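Long-range contacts in salivary nitrophorin (Cimex lectularius, PDB 2IMQ), which carries nitric oxide on a heme and delivers the gas to the host during blood feeding, causing vasodilation: residues A[109-119]-A[131-140]; A[172-183]-A[195-203]. All blocks are in the same frame, centred on the assembly; numbering follows the deposited sequence. Where two conformers were deposited one is given.

Contact 1 (A[109-119]-A[131-140])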
# COMPACT_ATOMS: atom_id res chain seq x y z
N VAL A 109 -6.89 9.81 -13.88
CA VAL A 109 -6.43 9.61 -15.23
C VAL A 109 -7.59 9.39 -16.21
O VAL A 109 -7.40 9.48 -17.44
CB VAL A 109 -5.38 8.48 -15.29
CG1 VAL A 109 -4.14 8.84 -14.45
CG2 VAL A 109 -5.92 7.23 -14.78
N ASP A 110 -8.80 9.16 -15.68
CA ASP A 110 -9.99 8.90 -16.49
C ASP A 110 -11.13 9.88 -16.16
O ASP A 110 -11.20 10.43 -15.06
CB ASP A 110 -10.48 7.45 -16.26
CG ASP A 110 -10.80 7.15 -14.79
OD1 ASP A 110 -10.11 7.67 -13.88
OD2 ASP A 110 -11.74 6.41 -14.44
N ASP A 111 -12.09 10.04 -17.07
CA ASP A 111 -13.17 11.00 -16.82
C ASP A 111 -14.16 10.62 -15.70
O ASP A 111 -14.86 11.46 -15.17
CB ASP A 111 -13.88 11.37 -18.13
CG ASP A 111 -14.76 10.26 -18.71
OD1 ASP A 111 -14.89 9.16 -18.16
OD2 ASP A 111 -15.37 10.41 -19.79
N GLN A 112 -14.16 9.35 -15.28
CA GLN A 112 -14.98 8.95 -14.16
C GLN A 112 -14.23 9.00 -12.83
O GLN A 112 -14.78 8.68 -11.79
CB GLN A 112 -15.51 7.53 -14.39
CG GLN A 112 -16.56 7.43 -15.48
CD GLN A 112 -17.31 6.12 -15.41
OE1 GLN A 112 -17.93 5.79 -14.38
NE2 GLN A 112 -17.24 5.36 -16.48
N LYS A 113 -12.95 9.37 -12.90
CA LYS A 113 -12.10 9.51 -11.71
C LYS A 113 -11.99 8.21 -10.92
O LYS A 113 -11.88 8.26 -9.70
CB LYS A 113 -12.60 10.60 -10.73
CG LYS A 113 -12.92 12.01 -11.26
CD LYS A 113 -13.73 12.85 -10.22
CE LYS A 113 -15.05 12.14 -9.77
NZ LYS A 113 -15.69 11.32 -10.84
N LYS A 114 -11.98 7.06 -11.61
CA LYS A 114 -11.83 5.74 -10.96
C LYS A 114 -10.41 5.26 -10.85
O LYS A 114 -10.13 4.38 -10.04
CB LYS A 114 -12.64 4.68 -11.67
CG LYS A 114 -14.15 4.89 -11.55
CD LYS A 114 -14.82 3.59 -11.15
CE LYS A 114 -14.90 2.58 -12.27
NZ LYS A 114 -15.54 1.30 -11.82
N SER A 115 -9.51 5.78 -11.66
CA SER A 115 -8.10 5.38 -11.67
C SER A 115 -7.19 6.58 -11.46
O SER A 115 -7.57 7.73 -11.77
CB SER A 115 -7.77 4.69 -12.99
OG SER A 115 -8.48 3.46 -13.11
N GLY A 116 -6.03 6.35 -10.89
CA GLY A 116 -5.05 7.37 -10.63
C GLY A 116 -4.36 7.04 -9.33
O GLY A 116 -3.96 5.89 -9.15
N GLY A 117 -4.22 8.03 -8.47
CA GLY A 117 -3.63 7.80 -7.22
C GLY A 117 -3.70 9.00 -6.31
O GLY A 117 -4.27 10.06 -6.65
N ILE A 118 -3.12 8.82 -5.15
CA ILE A 118 -3.07 9.81 -4.03
C ILE A 118 -1.67 9.85 -3.52
O ILE A 118 -1.05 8.78 -3.32
CB ILE A 118 -3.99 9.41 -2.91
CG1 ILE A 118 -5.44 9.17 -3.39
CG2 ILE A 118 -4.01 10.48 -1.75
CD1 ILE A 118 -6.30 8.49 -2.43
N VAL A 119 -1.14 11.05 -3.26
CA VAL A 119 0.12 11.16 -2.57
C VAL A 119 -0.04 12.08 -1.36
O VAL A 119 -0.46 13.20 -1.53
CB VAL A 119 1.25 11.76 -3.44
CG1 VAL A 119 2.54 11.60 -2.76
CG2 VAL A 119 1.31 11.15 -4.77
N PHE A 131 3.89 9.19 0.92
CA PHE A 131 3.11 7.94 0.77
C PHE A 131 2.16 8.03 -0.40
O PHE A 131 1.35 8.95 -0.47
CB PHE A 131 2.31 7.65 2.05
CG PHE A 131 3.17 7.32 3.23
CD1 PHE A 131 3.75 8.34 3.98
CD2 PHE A 131 3.52 6.02 3.50
CE1 PHE A 131 4.57 8.03 5.03
CE2 PHE A 131 4.33 5.72 4.55
CZ PHE A 131 4.88 6.72 5.31
N THR A 132 2.26 7.07 -1.33
CA THR A 132 1.44 6.99 -2.49
C THR A 132 0.62 5.72 -2.47
O THR A 132 1.11 4.67 -2.11
CB THR A 132 2.33 6.98 -3.75
OG1 THR A 132 3.00 8.23 -3.81
CG2 THR A 132 1.55 6.81 -5.05
N THR A 133 -0.61 5.87 -2.93
CA THR A 133 -1.37 4.70 -3.41
C THR A 133 -1.91 4.96 -4.82
O THR A 133 -2.02 6.12 -5.24
CB THR A 133 -2.49 4.30 -2.42
OG1 THR A 133 -2.97 2.96 -2.72
CG2 THR A 133 -3.66 5.19 -2.45
N SER A 134 -2.24 3.91 -5.56
CA SER A 134 -2.69 4.06 -6.91
C SER A 134 -3.60 2.93 -7.28
O SER A 134 -3.63 1.87 -6.62
CB SER A 134 -1.50 4.16 -7.84
OG SER A 134 -0.72 2.96 -7.76
N ARG A 135 -4.31 3.13 -8.37
CA ARG A 135 -5.33 2.16 -8.82
C ARG A 135 -5.48 2.31 -10.31
O ARG A 135 -5.66 3.43 -10.82
CB ARG A 135 -6.67 2.45 -8.13
CG ARG A 135 -7.81 1.55 -8.42
CD ARG A 135 -8.47 1.71 -9.73
NE ARG A 135 -9.79 1.11 -9.66
CZ ARG A 135 -10.60 1.02 -10.69
NH1 ARG A 135 -10.23 1.55 -11.83
NH2 ARG A 135 -11.78 0.43 -10.56
N MET A 136 -5.38 1.21 -11.03
CA MET A 136 -5.57 1.22 -12.48
C MET A 136 -6.40 -0.00 -12.85
O MET A 136 -6.29 -1.07 -12.23
CB MET A 136 -4.25 1.15 -13.19
CG MET A 136 -4.31 1.41 -14.67
SD MET A 136 -4.92 3.03 -15.05
CE MET A 136 -3.57 4.06 -14.45
N SER A 137 -7.19 0.14 -13.91
CA SER A 137 -7.99 -0.96 -14.49
C SER A 137 -7.22 -1.65 -15.61
O SER A 137 -6.43 -1.00 -16.27
CB SER A 137 -9.32 -0.40 -15.05
OG SER A 137 -9.12 0.43 -16.15
N ASP A 138 -7.48 -2.90 -15.87
CA ASP A 138 -6.89 -3.58 -16.98
C ASP A 138 -7.19 -2.92 -18.29
O ASP A 138 -6.39 -2.98 -19.19
CB ASP A 138 -7.44 -5.01 -17.03
CG ASP A 138 -6.68 -5.95 -16.18
OD1 ASP A 138 -5.73 -5.55 -15.52
OD2 ASP A 138 -6.90 -7.17 -16.19
N GLU A 139 -8.35 -2.31 -18.42
CA GLU A 139 -8.88 -1.92 -19.76
C GLU A 139 -8.51 -0.47 -20.14
O GLU A 139 -8.58 -0.10 -21.29
CB GLU A 139 -10.40 -2.29 -19.83
CG GLU A 139 -10.72 -3.81 -19.75
CD GLU A 139 -12.21 -4.29 -19.78
OE1 GLU A 139 -12.55 -5.54 -19.64
OE2 GLU A 139 -13.10 -3.42 -19.97
N ASP A 140 -8.00 0.31 -19.18
CA ASP A 140 -7.73 1.71 -19.35
C ASP A 140 -6.67 2.11 -20.37
O ASP A 140 -5.62 1.45 -20.42
CB ASP A 140 -7.21 2.24 -17.95
CG ASP A 140 -8.33 2.60 -16.96
OD1 ASP A 140 -7.99 2.79 -15.75
OD2 ASP A 140 -9.54 2.77 -17.28
O HOH W 1 -10.74 3.64 -14.89

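Contact 2 (A[172-183]-A[195-203])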
# COMPACT_ATOMS: atom_id res chain seq x y z
N LEU A 172 -0.97 -2.63 -7.35
CA LEU A 172 -0.35 -1.98 -8.49
C LEU A 172 -0.87 -2.43 -9.86
O LEU A 172 -0.41 -1.95 -10.87
CB LEU A 172 1.14 -2.17 -8.45
CG LEU A 172 1.88 -1.79 -7.15
CD1 LEU A 172 3.35 -2.11 -7.26
CD2 LEU A 172 1.70 -0.35 -6.75
N ASN A 173 -1.78 -3.37 -9.84
CA ASN A 173 -2.29 -4.02 -11.04
C ASN A 173 -1.23 -4.80 -11.76
O ASN A 173 -1.26 -5.01 -12.94
CB ASN A 173 -3.06 -3.08 -12.00
CG ASN A 173 -4.08 -3.84 -12.76
OD1 ASN A 173 -4.67 -4.78 -12.22
ND2 ASN A 173 -4.30 -3.44 -14.01
N VAL A 174 -0.25 -5.25 -10.98
CA VAL A 174 0.82 -6.16 -11.38
C VAL A 174 0.36 -7.61 -11.04
O VAL A 174 -0.05 -7.85 -9.91
CB VAL A 174 2.14 -5.82 -10.65
CG1 VAL A 174 3.15 -6.90 -10.82
CG2 VAL A 174 2.68 -4.50 -11.16
N ARG A 175 0.50 -8.50 -12.00
CA ARG A 175 0.04 -9.88 -11.82
C ARG A 175 1.14 -10.86 -12.23
O ARG A 175 2.20 -10.46 -12.68
CB ARG A 175 -1.24 -10.12 -12.60
CG ARG A 175 -2.40 -9.17 -12.23
CD ARG A 175 -2.91 -9.50 -10.85
NE ARG A 175 -4.08 -8.75 -10.43
CZ ARG A 175 -4.04 -7.65 -9.69
NH1 ARG A 175 -2.88 -7.11 -9.33
NH2 ARG A 175 -5.16 -7.08 -9.31
N VAL A 176 0.85 -12.13 -12.01
CA VAL A 176 1.76 -13.19 -12.39
C VAL A 176 1.37 -13.66 -13.77
O VAL A 176 0.26 -14.17 -13.96
CB VAL A 176 1.68 -14.31 -11.34
CG1 VAL A 176 2.35 -15.59 -11.80
CG2 VAL A 176 2.33 -13.88 -10.01
N GLU A 177 2.28 -13.54 -14.71
CA GLU A 177 2.03 -13.82 -16.10
C GLU A 177 2.48 -15.26 -16.43
O GLU A 177 3.47 -15.49 -17.09
CB GLU A 177 2.76 -12.79 -16.95
CG GLU A 177 2.27 -12.79 -18.39
CD GLU A 177 2.77 -11.66 -19.23
OE1 GLU A 177 3.05 -10.57 -18.68
OE2 GLU A 177 2.82 -11.88 -20.47
N THR A 178 1.69 -16.21 -15.98
CA THR A 178 1.77 -17.60 -16.40
C THR A 178 0.40 -18.20 -16.20
O THR A 178 -0.54 -17.57 -15.72
CB THR A 178 2.85 -18.35 -15.63
OG1 THR A 178 3.08 -19.64 -16.21
CG2 THR A 178 2.54 -18.57 -14.17
N ASN A 179 0.25 -19.46 -16.58
CA ASN A 179 -1.04 -20.09 -16.42
C ASN A 179 -1.26 -20.54 -14.98
O ASN A 179 -0.32 -20.67 -14.19
CB ASN A 179 -1.19 -21.25 -17.41
CG ASN A 179 -0.20 -22.34 -17.13
OD1 ASN A 179 -0.41 -23.12 -16.19
ND2 ASN A 179 0.84 -22.43 -17.91
N ALA A 180 -2.51 -20.78 -14.66
CA ALA A 180 -2.90 -21.10 -13.31
C ALA A 180 -2.34 -22.42 -12.84
O ALA A 180 -2.05 -22.62 -11.67
CB ALA A 180 -4.38 -21.08 -13.12
N THR A 181 -2.24 -23.38 -13.73
CA THR A 181 -1.75 -24.73 -13.32
C THR A 181 -0.31 -24.65 -12.86
O THR A 181 0.04 -25.14 -11.77
CB THR A 181 -1.75 -25.70 -14.50
OG1 THR A 181 -2.91 -25.49 -15.30
CG2 THR A 181 -1.81 -27.15 -13.98
N HIS A 182 0.53 -23.98 -13.63
CA HIS A 182 1.92 -23.83 -13.28
C HIS A 182 2.08 -23.01 -12.01
O HIS A 182 2.85 -23.34 -11.13
CB HIS A 182 2.68 -23.26 -14.44
CG HIS A 182 4.14 -23.20 -14.25
ND1 HIS A 182 4.91 -24.31 -13.95
CD2 HIS A 182 5.00 -22.17 -14.33
CE1 HIS A 182 6.18 -23.95 -13.85
NE2 HIS A 182 6.26 -22.64 -14.06
N ALA A 183 1.36 -21.90 -11.93
CA ALA A 183 1.43 -21.06 -10.77
C ALA A 183 1.04 -21.83 -9.50
O ALA A 183 1.74 -21.76 -8.48
CB ALA A 183 0.49 -19.85 -10.94
N LEU A 195 7.99 -18.54 -8.80
CA LEU A 195 6.74 -17.93 -9.28
C LEU A 195 6.92 -16.43 -9.52
O LEU A 195 6.40 -15.86 -10.49
CB LEU A 195 5.59 -18.25 -8.34
CG LEU A 195 4.20 -17.80 -8.82
CD1 LEU A 195 3.90 -18.37 -10.16
CD2 LEU A 195 3.18 -18.12 -7.84
N MET A 196 7.70 -15.80 -8.66
CA MET A 196 8.02 -14.39 -8.79
C MET A 196 8.75 -14.08 -10.07
O MET A 196 8.73 -12.95 -10.56
CB MET A 196 8.83 -13.89 -7.57
CG MET A 196 8.80 -12.39 -7.35
SD MET A 196 7.06 -11.92 -6.97
CE MET A 196 6.85 -12.00 -5.29
N ALA A 197 9.39 -15.07 -10.68
CA ALA A 197 10.01 -14.89 -11.99
C ALA A 197 9.00 -14.46 -13.07
O ALA A 197 9.36 -13.79 -14.00
CB ALA A 197 10.78 -16.09 -12.42
N PHE A 198 7.72 -14.79 -12.88
CA PHE A 198 6.63 -14.48 -13.82
C PHE A 198 5.87 -13.21 -13.42
O PHE A 198 5.00 -12.77 -14.15
CB PHE A 198 5.67 -15.66 -13.91
CG PHE A 198 6.34 -16.89 -14.38
CD1 PHE A 198 6.69 -17.88 -13.49
CD2 PHE A 198 6.65 -17.06 -15.71
CE1 PHE A 198 7.35 -19.01 -13.92
CE2 PHE A 198 7.29 -18.23 -16.12
CZ PHE A 198 7.64 -19.16 -15.23
N ASP A 199 6.17 -12.64 -12.26
CA ASP A 199 5.53 -11.45 -11.82
C ASP A 199 5.90 -10.27 -12.72
O ASP A 199 7.02 -10.14 -13.18
CB ASP A 199 5.91 -11.18 -10.34
CG ASP A 199 5.34 -9.89 -9.86
OD1 ASP A 199 4.14 -9.84 -9.46
OD2 ASP A 199 6.07 -8.85 -9.79
N GLN A 200 4.92 -9.39 -12.91
CA GLN A 200 5.07 -8.27 -13.88
C GLN A 200 5.80 -7.04 -13.35
O GLN A 200 6.07 -6.15 -14.12
CB GLN A 200 3.71 -7.90 -14.43
CG GLN A 200 3.09 -8.96 -15.32
CD GLN A 200 1.66 -8.76 -15.62
OE1 GLN A 200 0.89 -8.25 -14.80
NE2 GLN A 200 1.25 -9.29 -16.77
N LEU A 201 6.17 -6.98 -12.08
CA LEU A 201 6.83 -5.77 -11.60
C LEU A 201 8.11 -5.55 -12.37
O LEU A 201 8.43 -4.42 -12.77
CB LEU A 201 7.04 -5.81 -10.09
CG LEU A 201 7.69 -4.53 -9.53
CD1 LEU A 201 6.81 -3.33 -9.76
CD2 LEU A 201 7.93 -4.75 -8.04
N LYS A 202 8.90 -6.58 -12.61
CA LYS A 202 10.14 -6.40 -13.35
C LYS A 202 9.91 -5.94 -14.77
O LYS A 202 10.72 -5.23 -15.33
CB LYS A 202 10.94 -7.70 -13.37
CG LYS A 202 10.29 -8.84 -14.05
CD LYS A 202 11.19 -10.12 -14.10
CE LYS A 202 11.29 -10.77 -12.76
NZ LYS A 202 10.01 -10.99 -11.96
N LYS A 203 8.79 -6.35 -15.35
CA LYS A 203 8.39 -5.89 -16.71
C LYS A 203 8.02 -4.43 -16.69
O LYS A 203 8.46 -3.67 -17.56
CB LYS A 203 7.23 -6.70 -17.22
CG LYS A 203 7.52 -8.20 -17.35
CD LYS A 203 6.24 -8.89 -17.95
CE LYS A 203 6.39 -10.34 -18.09
NZ LYS A 203 7.32 -10.52 -19.22

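Contact 1 (A[109-119]-A[131-140])
The antiparallel hairpin of strands 116-124 and 127-135 pairs G116 with R135 and I118 with T133 at hydrogen-bonded positions, a worked example of how a sheet joins two strands by backbone and continues at one end with side-chain bonds. I118 N reaches T133 O at 2.9 Å, and T133 N returns the bond to I118 O. At the non-hydrogen-bonded pair G117-S134 the CA atoms come within 3.9 Å, consistent with G117 having no side chain, G117 CA being 3.1 Å from T133 O.

Just beyond G116, where R135 closes its strand, S115 OG donates to D140 OD1 (2.8 Å), meeting that oxygen nearly along its C-O axis, and accepts from R135 NH1 (2.9 Å) at the edge of the guanidinium. With CG anti to the backbone N (chi1 -178°) and a bend at chi2, R135 runs alongside K114, whose O, hydrogen-bonded by T83 OG1, lies over one guanidinium face. Beyond the last bridge, M136 SD packs 3.9 Å from S115 CB.

The hairpin lies mid-sheet, strand 103-108 flanking 116-124 and strand 165-169 flanking 127-135. I118, T133 and R135 face the other sheet of the sandwich, touching strand 84-91.

Contact 2 (A[172-183]-A[195-203])
Q200 grips the opposite segment with both ends of its side-chain amide. Q200 OE1 accepts from R175 N at 2.8 Å, the donor tilted 28° from the carbonyl plane, while Q200 NE2 donates to E177 OE1 at 2.9 Å in an almost straight bond that lies in the amide plane but comes from above the carboxylate plane. Amide and carboxylate are turned steeply against each other, 81° between planes. The extended chain of Q200 passes over R175 O, which itself accepts from Q200 N, and K147 NZ also donates to OE1; with two donors on its oxygen, the buried amide has its flip settled.

Two residues on from R175, E177 N donates to F198 O (2.9 Å); with the Q200 N to R175 O bond this makes a single backbone bridge, V176 with D199, between two otherwise irregular segments. D199, which ends a type I turn from M196 and precedes the turn into helix 201-206, accepts a capping bond at OD2 from L201 N, and its OD1 is held in a salt bridge by R244 of strand 243-248. Helix 201-206 begins beside the connection from strand 165-169 to helix 180-188.

Apolar groups fill in around this bonding. V174 CG1 lies 3.4 Å from D199 OD1 and also packs against L201 CB. V176 CG1, anti to the backbone N (chi1 167°), meets L195 CD1 at 3.6 Å, and that methyl also touches A183 CB. Farther out, T178 CB sits over one face of the F198 ring, a CH-pi contact 4.2 Å from the centroid. F198 CE1 also reaches the edge of the H182 imidazole, 3.8 Å from H182 NE2, the two rings meeting obliquely.

In the fold
Both contacts are largely buried, yet they illustrate two ways of joining chain segments. Contact 1 lies nearer the middle of the molecule, its centre about 14 Å from that of the chain, and its strands belong to one hairpin of the five-stranded sheet, so repeated backbone bonds do most of the work and polar side chains gather at one end. Contact 2, its centre about 19 Å from the chain's, ties the loop before helix 180-188 to helix 192-196 and the start of helix 201-206; one backbone bridge is supplemented by a glutamine amide, and its outer part, at E177 and H182, is exposed. Their centres are about 21 Å apart, but D138 OD1 and N173 ND2, 3.0 Å apart, probably hydrogen-bond.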